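Local structure of hypothetical protein (Neisseria meningitidis, 2I45) at residues Asp58-Ala64 with Val83-Ser89; Ile15-Pro21 with Val34-Tyr40; Lys50-Glu56 with Gly92-Ile98. The protein is of unknown function but belongs to the cupin superfamily of beta-barrel proteins, many of which bind a metal or small ligand inside the barrel. All coordinates share one frame; numbering follows the deposited sequence.

Interaction 1 of 3, residues Asp58-Ala64 with Val83-Ser89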
loop_
_atom_site.group_PDB
_atom_site.type_symbol
_atom_site.label_atom_id
_atom_site.label_comp_id
_atom_site.label_asym_id
_atom_site.label_seq_id
_atom_site.Cartn_x
_atom_site.Cartn_y
_atom_site.Cartn_z
ATOM N N ASP B 58 -9.772 -12.082 3.769
ATOM C CA ASP B 58 -9.356 -12.438 2.381
ATOM C C ASP B 58 -10.349 -12.038 1.299
ATOM O O ASP B 58 -11.486 -11.815 1.566
ATOM C CB ASP B 58 -9.002 -13.925 2.273
ATOM C CG ASP B 58 -8.249 -14.418 3.497
ATOM O OD1 ASP B 58 -7.674 -13.559 4.202
ATOM O OD2 ASP B 58 -8.249 -15.645 3.786
HETATM N N MSE B 59 -9.900 -11.911 0.074
HETATM C CA MSE B 59 -10.780 -11.592 -1.014
HETATM C C MSE B 59 -10.240 -12.275 -2.290
HETATM O O MSE B 59 -9.178 -12.905 -2.280
HETATM C CB MSE B 59 -10.995 -10.068 -1.134
HETATM C CG MSE B 59 -9.774 -9.291 -1.330
HETATM SE SE MSE B 59 -10.007 -7.461 -2.114
HETATM C CE MSE B 59 -10.730 -7.991 -3.813
ATOM N N ALA B 60 -11.010 -12.241 -3.363
ATOM C CA ALA B 60 -10.509 -12.656 -4.689
ATOM C C ALA B 60 -10.896 -11.660 -5.779
ATOM O O ALA B 60 -11.739 -10.790 -5.558
ATOM C CB ALA B 60 -11.007 -14.048 -5.070
ATOM N N VAL B 61 -10.304 -11.814 -6.954
ATOM C CA VAL B 61 -10.714 -11.018 -8.086
ATOM C C VAL B 61 -10.738 -11.937 -9.271
ATOM O O VAL B 61 -9.707 -12.533 -9.615
ATOM C CB VAL B 61 -9.757 -9.868 -8.370
ATOM C CG1 VAL B 61 -10.302 -9.027 -9.571
ATOM C CG2 VAL B 61 -9.601 -8.998 -7.157
ATOM N N ASP B 62 -11.923 -12.116 -9.847
ATOM C CA ASP B 62 -12.075 -12.739 -11.170
ATOM C C ASP B 62 -11.737 -11.755 -12.296
ATOM O O ASP B 62 -12.135 -10.587 -12.231
ATOM C CB ASP B 62 -13.508 -13.182 -11.319
ATOM C CG ASP B 62 -13.893 -14.206 -10.276
ATOM O OD1 ASP B 62 -12.989 -14.982 -9.867
ATOM O OD2 ASP B 62 -15.096 -14.254 -9.876
ATOM N N PHE B 63 -11.013 -12.230 -13.309
ATOM C CA PHE B 63 -10.863 -11.479 -14.570
ATOM C C PHE B 63 -11.605 -12.012 -15.836
ATOM O O PHE B 63 -11.971 -13.202 -15.917
ATOM C CB PHE B 63 -9.407 -11.348 -14.919
ATOM C CG PHE B 63 -8.600 -10.684 -13.860
ATOM C CD1 PHE B 63 -8.395 -9.324 -13.884
ATOM C CD2 PHE B 63 -8.020 -11.433 -12.838
ATOM C CE1 PHE B 63 -7.588 -8.690 -12.886
ATOM C CE2 PHE B 63 -7.248 -10.812 -11.829
ATOM C CZ PHE B 63 -7.038 -9.437 -11.863
ATOM N N ALA B 64 -11.731 -11.121 -16.833
ATOM C CA ALA B 64 -12.505 -11.353 -18.059
ATOM C C ALA B 64 -11.878 -12.431 -18.910
ATOM O O ALA B 64 -12.529 -13.062 -19.733
ATOM C CB ALA B 64 -12.696 -10.045 -18.877
ATOM N N VAL B 83 -9.417 -3.605 -17.648
ATOM C CA VAL B 83 -9.475 -4.996 -17.483
ATOM C C VAL B 83 -10.757 -5.062 -16.680
ATOM O O VAL B 83 -10.837 -4.519 -15.582
ATOM C CB VAL B 83 -8.204 -5.392 -16.723
ATOM C CG1 VAL B 83 -8.473 -6.403 -15.571
ATOM C CG2 VAL B 83 -7.159 -5.884 -17.708
ATOM N N SER B 84 -11.786 -5.675 -17.229
ATOM C CA SER B 84 -12.995 -5.918 -16.479
ATOM C C SER B 84 -12.744 -7.035 -15.472
ATOM O O SER B 84 -12.174 -8.051 -15.835
ATOM C CB SER B 84 -14.083 -6.282 -17.463
ATOM O OG SER B 84 -14.883 -7.394 -17.050
ATOM N N HIS B 85 -13.145 -6.832 -14.212
ATOM C CA HIS B 85 -12.883 -7.766 -13.171
ATOM C C HIS B 85 -14.012 -7.717 -12.197
ATOM O O HIS B 85 -14.804 -6.770 -12.140
ATOM C CB HIS B 85 -11.632 -7.384 -12.410
ATOM C CG HIS B 85 -11.672 -5.986 -11.863
ATOM N ND1 HIS B 85 -11.531 -4.868 -12.668
ATOM C CD2 HIS B 85 -11.866 -5.519 -10.605
ATOM C CE1 HIS B 85 -11.623 -3.777 -11.923
ATOM N NE2 HIS B 85 -11.838 -4.149 -10.676
ATOM N N ARG B 86 -14.065 -8.764 -11.402
ATOM C CA ARG B 86 -15.138 -8.943 -10.472
ATOM C C ARG B 86 -14.548 -9.131 -9.077
ATOM O O ARG B 86 -14.174 -10.228 -8.701
ATOM C CB ARG B 86 -16.067 -10.093 -10.878
ATOM C CG ARG B 86 -16.839 -10.685 -9.680
ATOM C CD ARG B 86 -17.888 -11.751 -10.026
ATOM N NE ARG B 86 -17.304 -12.935 -10.639
ATOM C CZ ARG B 86 -17.972 -13.697 -11.501
ATOM N NH1 ARG B 86 -19.263 -13.424 -11.818
ATOM N NH2 ARG B 86 -17.353 -14.718 -12.075
ATOM N N PRO B 87 -14.456 -8.045 -8.315
ATOM C CA PRO B 87 -13.919 -8.071 -6.960
ATOM C C PRO B 87 -14.892 -8.751 -6.046
ATOM O O PRO B 87 -16.059 -8.583 -6.255
ATOM C CB PRO B 87 -13.870 -6.593 -6.584
ATOM C CG PRO B 87 -14.738 -5.858 -7.550
ATOM C CD PRO B 87 -14.873 -6.705 -8.769
ATOM N N ARG B 88 -14.457 -9.422 -4.986
ATOM C CA ARG B 88 -15.399 -10.233 -4.253
ATOM C C ARG B 88 -14.804 -10.888 -2.968
ATOM O O ARG B 88 -13.580 -11.058 -2.876
ATOM C CB ARG B 88 -15.807 -11.243 -5.261
ATOM C CG ARG B 88 -16.383 -12.489 -4.742
ATOM C CD ARG B 88 -15.441 -13.662 -4.858
ATOM N NE ARG B 88 -14.968 -14.066 -6.181
ATOM C CZ ARG B 88 -14.240 -15.183 -6.312
ATOM N NH1 ARG B 88 -13.714 -15.529 -7.465
ATOM N NH2 ARG B 88 -13.991 -15.940 -5.241
ATOM N N SER B 89 -15.621 -11.232 -1.971
ATOM C CA SER B 89 -15.084 -11.696 -0.695
ATOM C C SER B 89 -15.997 -12.683 0.057
ATOM O O SER B 89 -17.122 -12.371 0.418
ATOM C CB SER B 89 -14.790 -10.514 0.217
ATOM O OG SER B 89 -14.316 -10.961 1.476
#
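Asp62 is held by two arginines of the facing strand. Its OD2 accepts from Arg86 NE at 2.7 Å on its anti lone pair, and OD2 lies close to the guanidinium plane. Arg88 NH1 meets the same OD2 from the syn side, 3.1 Å away and out of the carboxylate plane. NH1 also makes a weak bond to Asp62 OD1 at 2.6 Å. The guanidinium of Arg86 stands nearly perpendicular to the carboxylate, 85° between planes; that of Arg88 is inclined at 48°. The Arg88 chain bends at chi2 and chi3, which lays one face of its guanidinium over Ala60 CB. This salt-bridge network lies on one face of an antiparallel pair, strands 59-63 and 85-89, in the smaller sheet of the cupin fold. Val61, Phe63, His85 and Pro87 point to the other face. There Val61 CG1 packs on His85 CB at 3.5 Å, and Val83 CG1 meets the edge of the Phe63 ring at CD1, 3.4 Å away. His85 ND1 donates in its ring plane to Val83 O, which fixes the imidazole's rotation. Ser68 OG, on neighbouring strand 68-71, adds a weak hydrogen bond to Asp62 OD1. Asp58 OD1 bonds Glu73 N, and Ser89 OG donates to Asp58 O.

Interaction 2 of 3, residues Ile15-Pro21 with Val34-Tyr40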
loop_
_atom_site.group_PDB
_atom_site.type_symbol
_atom_site.label_atom_id
_atom_site.label_comp_id
_atom_site.label_asym_id
_atom_site.label_seq_id
_atom_site.Cartn_x
_atom_site.Cartn_y
_atom_site.Cartn_z
ATOM N N ILE B 15 -15.745 2.826 9.375
ATOM C CA ILE B 15 -16.639 2.536 8.275
ATOM C C ILE B 15 -17.301 1.201 8.582
ATOM O O ILE B 15 -16.662 0.174 8.652
ATOM C CB ILE B 15 -15.927 2.647 6.881
ATOM C CG1 ILE B 15 -16.107 1.400 6.050
ATOM C CG2 ILE B 15 -14.421 2.853 7.016
ATOM C CD1 ILE B 15 -17.402 1.370 5.296
ATOM N N LYS B 16 -18.602 1.243 8.811
ATOM C CA LYS B 16 -19.350 0.050 9.232
ATOM C C LYS B 16 -20.383 -0.303 8.161
ATOM O O LYS B 16 -21.320 -1.024 8.446
ATOM C CB LYS B 16 -19.991 0.245 10.650
ATOM C CG LYS B 16 -19.863 -1.014 11.598
ATOM C CD LYS B 16 -21.171 -1.275 12.478
ATOM C CE LYS B 16 -21.678 -2.769 12.496
ATOM N NZ LYS B 16 -22.983 -3.080 11.763
ATOM N N GLU B 17 -20.181 0.221 6.938
ATOM C CA GLU B 17 -21.044 -0.009 5.742
ATOM C C GLU B 17 -20.302 -0.825 4.701
ATOM O O GLU B 17 -19.105 -1.009 4.820
ATOM C CB GLU B 17 -21.504 1.319 5.101
ATOM C CG GLU B 17 -22.823 1.881 5.644
ATOM C CD GLU B 17 -23.854 0.791 5.959
ATOM O OE1 GLU B 17 -24.111 -0.127 5.115
ATOM O OE2 GLU B 17 -24.419 0.849 7.075
ATOM N N TYR B 18 -20.952 -1.301 3.656
ATOM C CA TYR B 18 -20.284 -2.349 2.946
ATOM C C TYR B 18 -19.779 -2.207 1.586
ATOM O O TYR B 18 -18.871 -2.914 1.237
ATOM C CB TYR B 18 -21.019 -3.661 3.012
ATOM C CG TYR B 18 -20.334 -4.612 3.933
ATOM C CD1 TYR B 18 -20.933 -4.999 5.128
ATOM C CD2 TYR B 18 -19.098 -5.076 3.650
ATOM C CE1 TYR B 18 -20.329 -5.866 6.003
ATOM C CE2 TYR B 18 -18.477 -5.961 4.521
ATOM C CZ TYR B 18 -19.111 -6.345 5.686
ATOM O OH TYR B 18 -18.515 -7.192 6.537
ATOM N N TRP B 19 -20.362 -1.411 0.738
ATOM C CA TRP B 19 -19.635 -1.248 -0.507
ATOM C C TRP B 19 -19.571 0.223 -0.561
ATOM O O TRP B 19 -19.971 0.845 -1.541
ATOM C CB TRP B 19 -20.330 -1.945 -1.700
ATOM C CG TRP B 19 -20.149 -3.463 -1.625
ATOM C CD1 TRP B 19 -20.717 -4.340 -0.677
ATOM C CD2 TRP B 19 -19.320 -4.276 -2.462
ATOM N NE1 TRP B 19 -20.277 -5.633 -0.905
ATOM C CE2 TRP B 19 -19.430 -5.631 -1.987
ATOM C CE3 TRP B 19 -18.507 -4.008 -3.548
ATOM C CZ2 TRP B 19 -18.763 -6.695 -2.583
ATOM C CZ3 TRP B 19 -17.815 -5.067 -4.133
ATOM C CH2 TRP B 19 -17.946 -6.406 -3.643
ATOM N N GLN B 20 -19.118 0.786 0.566
ATOM C CA GLN B 20 -19.098 2.243 0.725
ATOM C C GLN B 20 -17.723 2.826 1.005
ATOM O O GLN B 20 -17.348 3.084 2.132
ATOM C CB GLN B 20 -20.212 2.704 1.640
ATOM C CG GLN B 20 -21.464 2.760 0.834
ATOM C CD GLN B 20 -22.726 2.568 1.644
ATOM O OE1 GLN B 20 -23.725 2.012 1.146
ATOM N NE2 GLN B 20 -22.714 3.047 2.887
ATOM N N PRO B 21 -16.961 3.048 -0.077
ATOM C CA PRO B 21 -15.582 3.475 0.049
ATOM C C PRO B 21 -15.544 4.808 0.728
ATOM O O PRO B 21 -16.363 5.662 0.409
ATOM C CB PRO B 21 -15.138 3.639 -1.417
ATOM C CG PRO B 21 -16.414 3.891 -2.172
ATOM C CD PRO B 21 -17.377 2.970 -1.497
ATOM N N VAL B 34 -12.669 0.524 1.789
ATOM C CA VAL B 34 -13.996 -0.020 1.549
ATOM C C VAL B 34 -14.004 -1.370 2.135
ATOM O O VAL B 34 -12.961 -1.996 2.222
ATOM C CB VAL B 34 -14.218 -0.370 0.110
ATOM C CG1 VAL B 34 -15.676 -0.145 -0.252
ATOM C CG2 VAL B 34 -13.262 0.353 -0.747
ATOM N N LYS B 35 -15.181 -1.870 2.479
ATOM C CA LYS B 35 -15.240 -3.212 2.976
ATOM C C LYS B 35 -16.069 -3.977 1.998
ATOM O O LYS B 35 -16.992 -3.444 1.510
ATOM C CB LYS B 35 -15.816 -3.212 4.370
ATOM C CG LYS B 35 -14.877 -2.546 5.383
ATOM C CD LYS B 35 -15.307 -2.798 6.879
ATOM C CE LYS B 35 -14.409 -2.041 7.836
ATOM N NZ LYS B 35 -14.718 -2.254 9.308
ATOM N N LEU B 36 -15.698 -5.233 1.723
ATOM C CA LEU B 36 -16.285 -6.148 0.734
ATOM C C LEU B 36 -16.853 -7.428 1.343
ATOM O O LEU B 36 -16.207 -8.051 2.226
ATOM C CB LEU B 36 -15.173 -6.601 -0.190
ATOM C CG LEU B 36 -15.053 -5.832 -1.488
ATOM C CD1 LEU B 36 -15.419 -4.311 -1.436
ATOM C CD2 LEU B 36 -13.686 -6.043 -2.040
ATOM N N LEU B 37 -18.037 -7.823 0.846
ATOM C CA LEU B 37 -18.713 -9.056 1.201
ATOM C C LEU B 37 -19.507 -9.513 -0.043
ATOM O O LEU B 37 -19.959 -8.667 -0.807
ATOM C CB LEU B 37 -19.616 -8.822 2.391
ATOM C CG LEU B 37 -20.154 -10.111 3.048
ATOM C CD1 LEU B 37 -19.074 -11.114 3.363
ATOM C CD2 LEU B 37 -20.905 -9.829 4.330
ATOM N N GLY B 38 -19.633 -10.826 -0.264
ATOM C CA GLY B 38 -20.175 -11.379 -1.541
ATOM C C GLY B 38 -19.588 -10.673 -2.756
ATOM O O GLY B 38 -18.400 -10.445 -2.781
ATOM N N ASP B 39 -20.408 -10.276 -3.739
ATOM C CA ASP B 39 -19.942 -9.376 -4.797
ATOM C C ASP B 39 -21.029 -8.533 -5.400
ATOM O O ASP B 39 -22.215 -8.685 -5.086
ATOM C CB ASP B 39 -19.334 -10.169 -5.944
ATOM C CG ASP B 39 -20.323 -11.200 -6.510
ATOM O OD1 ASP B 39 -20.456 -12.301 -5.880
ATOM O OD2 ASP B 39 -20.954 -10.904 -7.547
ATOM N N TYR B 40 -20.619 -7.641 -6.309
ATOM C CA TYR B 40 -21.569 -6.785 -6.986
ATOM C C TYR B 40 -21.370 -6.850 -8.445
ATOM O O TYR B 40 -21.603 -5.856 -9.123
ATOM C CB TYR B 40 -21.445 -5.319 -6.555
ATOM C CG TYR B 40 -22.407 -4.956 -5.459
ATOM C CD1 TYR B 40 -22.116 -5.336 -4.135
ATOM C CD2 TYR B 40 -23.623 -4.292 -5.712
ATOM C CE1 TYR B 40 -22.934 -5.062 -3.086
ATOM C CE2 TYR B 40 -24.488 -3.995 -4.611
ATOM C CZ TYR B 40 -24.089 -4.411 -3.299
ATOM O OH TYR B 40 -24.790 -4.202 -2.137
#
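Ile15 meets Lys35 at the start of the loop 15-21. The two side chains run past each other in opposite directions, with Ile15 CG1 4.2 Å from Lys35 CG. Lys35 is fully extended beyond CG, and this carries NZ to Ile15 O, where it makes a weak hydrogen bond of 3.2 Å. Tyr18 follows. Leu37 CB lies over one face of its ring, 4.1 Å from the centroid, in a CH-pi contact. Lys35 CB touches the same ring at CE2.

Trp19 carries the largest share of the contact. Its CG is anti to the carbonyl carbon (chi1 -74°), and the indole lies against the end of strand 29-37 and the corner at Gly38. Leu36 CD1 sits over one face, 3.7 Å from the centroid of the six-membered ring and only 14° off the normal. Tyr40 covers the opposite face. It approaches edge first, with the planes at 55° and its centroid 4.4 Å from that of the five-membered ring. The indole is thus clamped between an aliphatic and an aromatic side chain. At its edge NE1 gives a weak, bent hydrogen bond to Leu37 O, 3.1 Å away. Gly38 O lies near the ring plane too, by CZ2.

At the end of the loop Pro21 packs beside Val34, the two side chains pointing the same way, with Pro21 CD 3.8 Å from Val34 CG1. This is a surface contact in which the loop between helix 8-13 and strand 22-26 folds over the end of strand 29-37. That strand belongs to the larger antiparallel sheet of the cupin fold, and at Gly38 the chain turns out of it.

Interaction 3 of 3, residues Lys50-Glu56 with Gly92-Ile98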
loop_
_atom_site.group_PDB
_atom_site.type_symbol
_atom_site.label_atom_id
_atom_site.label_comp_id
_atom_site.label_asym_id
_atom_site.label_seq_id
_atom_site.Cartn_x
_atom_site.Cartn_y
_atom_site.Cartn_z
ATOM N N LYS B 50 -4.778 0.294 -10.224
ATOM C CA LYS B 50 -5.103 0.330 -8.792
ATOM C C LYS B 50 -4.312 -0.739 -8.060
ATOM O O LYS B 50 -4.142 -1.859 -8.566
ATOM C CB LYS B 50 -6.620 0.143 -8.559
ATOM C CG LYS B 50 -7.552 1.256 -9.206
ATOM C CD LYS B 50 -8.936 0.656 -9.821
ATOM C CE LYS B 50 -8.894 0.484 -11.452
ATOM N NZ LYS B 50 -10.215 0.304 -12.150
ATOM N N VAL B 51 -3.797 -0.411 -6.876
ATOM C CA VAL B 51 -3.074 -1.392 -6.121
ATOM C C VAL B 51 -4.113 -1.740 -5.114
ATOM O O VAL B 51 -4.889 -0.873 -4.796
ATOM C CB VAL B 51 -1.869 -0.803 -5.436
ATOM C CG1 VAL B 51 -1.269 -1.848 -4.484
ATOM C CG2 VAL B 51 -0.807 -0.266 -6.502
ATOM N N LEU B 52 -4.163 -2.997 -4.643
ATOM C CA LEU B 52 -5.186 -3.451 -3.731
ATOM C C LEU B 52 -4.486 -4.076 -2.585
ATOM O O LEU B 52 -3.592 -4.905 -2.770
ATOM C CB LEU B 52 -6.075 -4.549 -4.340
ATOM C CG LEU B 52 -6.970 -4.574 -5.622
ATOM C CD1 LEU B 52 -8.413 -5.113 -5.322
ATOM C CD2 LEU B 52 -7.029 -3.260 -6.317
ATOM N N PHE B 53 -4.868 -3.722 -1.367
ATOM C CA PHE B 53 -4.142 -4.302 -0.300
ATOM C C PHE B 53 -5.142 -4.849 0.718
ATOM O O PHE B 53 -6.042 -4.149 1.161
ATOM C CB PHE B 53 -3.081 -3.321 0.233
ATOM C CG PHE B 53 -2.518 -3.701 1.592
ATOM C CD1 PHE B 53 -1.941 -4.939 1.803
ATOM C CD2 PHE B 53 -2.553 -2.795 2.648
ATOM C CE1 PHE B 53 -1.403 -5.325 3.064
ATOM C CE2 PHE B 53 -2.053 -3.140 3.896
ATOM C CZ PHE B 53 -1.469 -4.442 4.119
ATOM N N ALA B 54 -5.002 -6.125 1.054
ATOM C CA ALA B 54 -6.034 -6.763 1.828
ATOM C C ALA B 54 -5.610 -6.564 3.199
ATOM O O ALA B 54 -4.835 -7.420 3.780
ATOM C CB ALA B 54 -6.109 -8.211 1.539
ATOM N N VAL B 55 -6.092 -5.439 3.724
ATOM C CA VAL B 55 -5.751 -5.036 5.099
ATOM C C VAL B 55 -6.221 -6.075 6.087
ATOM O O VAL B 55 -5.440 -6.542 6.870
ATOM C CB VAL B 55 -6.283 -3.660 5.544
ATOM C CG1 VAL B 55 -5.801 -3.375 6.922
ATOM C CG2 VAL B 55 -5.828 -2.537 4.573
ATOM N N GLU B 56 -7.497 -6.448 6.041
ATOM C CA GLU B 56 -7.969 -7.495 7.013
ATOM C C GLU B 56 -8.965 -8.386 6.291
ATOM O O GLU B 56 -9.739 -7.853 5.457
ATOM C CB GLU B 56 -8.610 -6.867 8.232
ATOM C CG GLU B 56 -9.161 -7.877 9.138
ATOM C CD GLU B 56 -9.990 -7.275 10.269
ATOM O OE1 GLU B 56 -10.274 -6.038 10.189
ATOM O OE2 GLU B 56 -10.357 -8.046 11.216
ATOM N N GLY B 92 -15.756 -11.552 3.871
ATOM C CA GLY B 92 -15.552 -10.134 4.166
ATOM C C GLY B 92 -14.095 -9.687 4.210
ATOM O O GLY B 92 -13.268 -10.346 4.802
ATOM N N CYS B 93 -13.807 -8.544 3.601
ATOM C CA CYS B 93 -12.459 -8.053 3.464
ATOM C C CYS B 93 -12.461 -6.551 3.588
ATOM O O CYS B 93 -13.274 -5.863 2.888
ATOM C CB CYS B 93 -11.936 -8.329 2.050
ATOM S SG CYS B 93 -10.168 -7.930 1.849
ATOM N N SER B 94 -11.526 -6.036 4.405
ATOM C CA SER B 94 -11.181 -4.622 4.396
ATOM C C SER B 94 -9.978 -4.358 3.526
ATOM O O SER B 94 -8.946 -5.000 3.699
ATOM C CB SER B 94 -10.891 -4.163 5.799
ATOM O OG SER B 94 -11.998 -4.509 6.607
ATOM N N LEU B 95 -10.101 -3.373 2.641
ATOM C CA LEU B 95 -9.180 -3.241 1.541
ATOM C C LEU B 95 -8.835 -1.799 1.208
ATOM O O LEU B 95 -9.728 -0.963 1.104
ATOM C CB LEU B 95 -9.850 -3.869 0.317
ATOM C CG LEU B 95 -9.586 -3.327 -1.116
ATOM C CD1 LEU B 95 -8.293 -3.861 -1.720
ATOM C CD2 LEU B 95 -10.677 -3.734 -2.075
ATOM N N VAL B 96 -7.551 -1.528 0.980
ATOM C CA VAL B 96 -7.144 -0.251 0.436
ATOM C C VAL B 96 -6.874 -0.337 -1.049
ATOM O O VAL B 96 -6.086 -1.178 -1.517
ATOM C CB VAL B 96 -5.863 0.306 1.074
ATOM C CG1 VAL B 96 -5.581 1.707 0.467
ATOM C CG2 VAL B 96 -5.998 0.371 2.538
ATOM N N LEU B 97 -7.522 0.535 -1.786
ATOM C CA LEU B 97 -7.102 0.772 -3.150
ATOM C C LEU B 97 -6.222 1.992 -3.247
ATOM O O LEU B 97 -6.477 2.955 -2.522
ATOM C CB LEU B 97 -8.313 1.029 -4.040
ATOM C CG LEU B 97 -8.764 -0.154 -4.895
ATOM C CD1 LEU B 97 -9.687 -1.065 -4.095
ATOM C CD2 LEU B 97 -9.434 0.326 -6.190
ATOM N N ILE B 98 -5.247 1.981 -4.167
ATOM C CA ILE B 98 -4.383 3.135 -4.398
ATOM C C ILE B 98 -4.263 3.535 -5.887
ATOM O O ILE B 98 -4.085 2.699 -6.751
ATOM C CB ILE B 98 -2.953 2.915 -3.796
ATOM C CG1 ILE B 98 -3.042 2.683 -2.308
ATOM C CG2 ILE B 98 -2.079 4.090 -4.006
ATOM C CD1 ILE B 98 -2.720 1.277 -1.868
#
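Strands 50-56 and 92-98 are antiparallel neighbours within the larger sheet of the cupin beta-barrel fold, and a classic beta bulge interrupts their pairing near one end. Val51 with Ile98 and Phe53 with Val96 are regular hydrogen-bonded pairs. Phe53 N donates to Val96 O at 2.8 Å.

On one face Leu52 packs against two leucines. Its CB touches Leu95 CD1 at 3.5 Å, and its CD2 lies alongside Leu97, 3.8 Å from CG. Leu52 CG is anti to the carbonyl carbon (chi1 -58°), and from there its branches divide, CD1 toward Leu95 and CD2 toward Leu97. Lys50 runs beside Leu97, pointing the same way, and its CG meets Leu97 CD2 at 3.7 Å. Met59 of strand 59-63 packs on Leu52, Cys93 and Leu95 from the smaller sheet.

The other face carries Val51, Phe53, Val96 and Ile98. Leu8 of helix 8-13 touches Phe53 and Val96, and the ring of Phe53 meets Phe53 of the second subunit. This face therefore contributes to the dimer contact.

At the bulge Ala54 is the centre of an inverse gamma turn, with a weak bond from Val55 N to Phe53 O. Val55 and Glu56 both face Ser94. Ser94 O takes a weak bond from Val55 N and a straighter one, 163° at the hydrogen, from Glu56 N. Val55 CG2 reaches across obliquely to Val96 CG2, 3.6 Å away.

How the interactions relate
From the N terminus, interaction 2 closes first, bringing the loop after helix 8-13 back onto the end of strand 29-37. The chain then enters strand 50-56, which opens interaction 3. Interaction 1 opens and closes before interaction 3 is completed by strand 92-99, so it lies within that longer loop. Interaction 2 stays in series with both. Strands 29-37 and 92-99 are neighbours in the larger sheet, and a probable hydrogen bond from Leu36 N to Cys93 O, 2.8 Å, joins them. Met59 joins the two sheets, its SE 3.8 Å from Leu95 CD2. Gly38 O, at the corner, probably accepts from Ser89 N and ties interaction 2 to interaction 1.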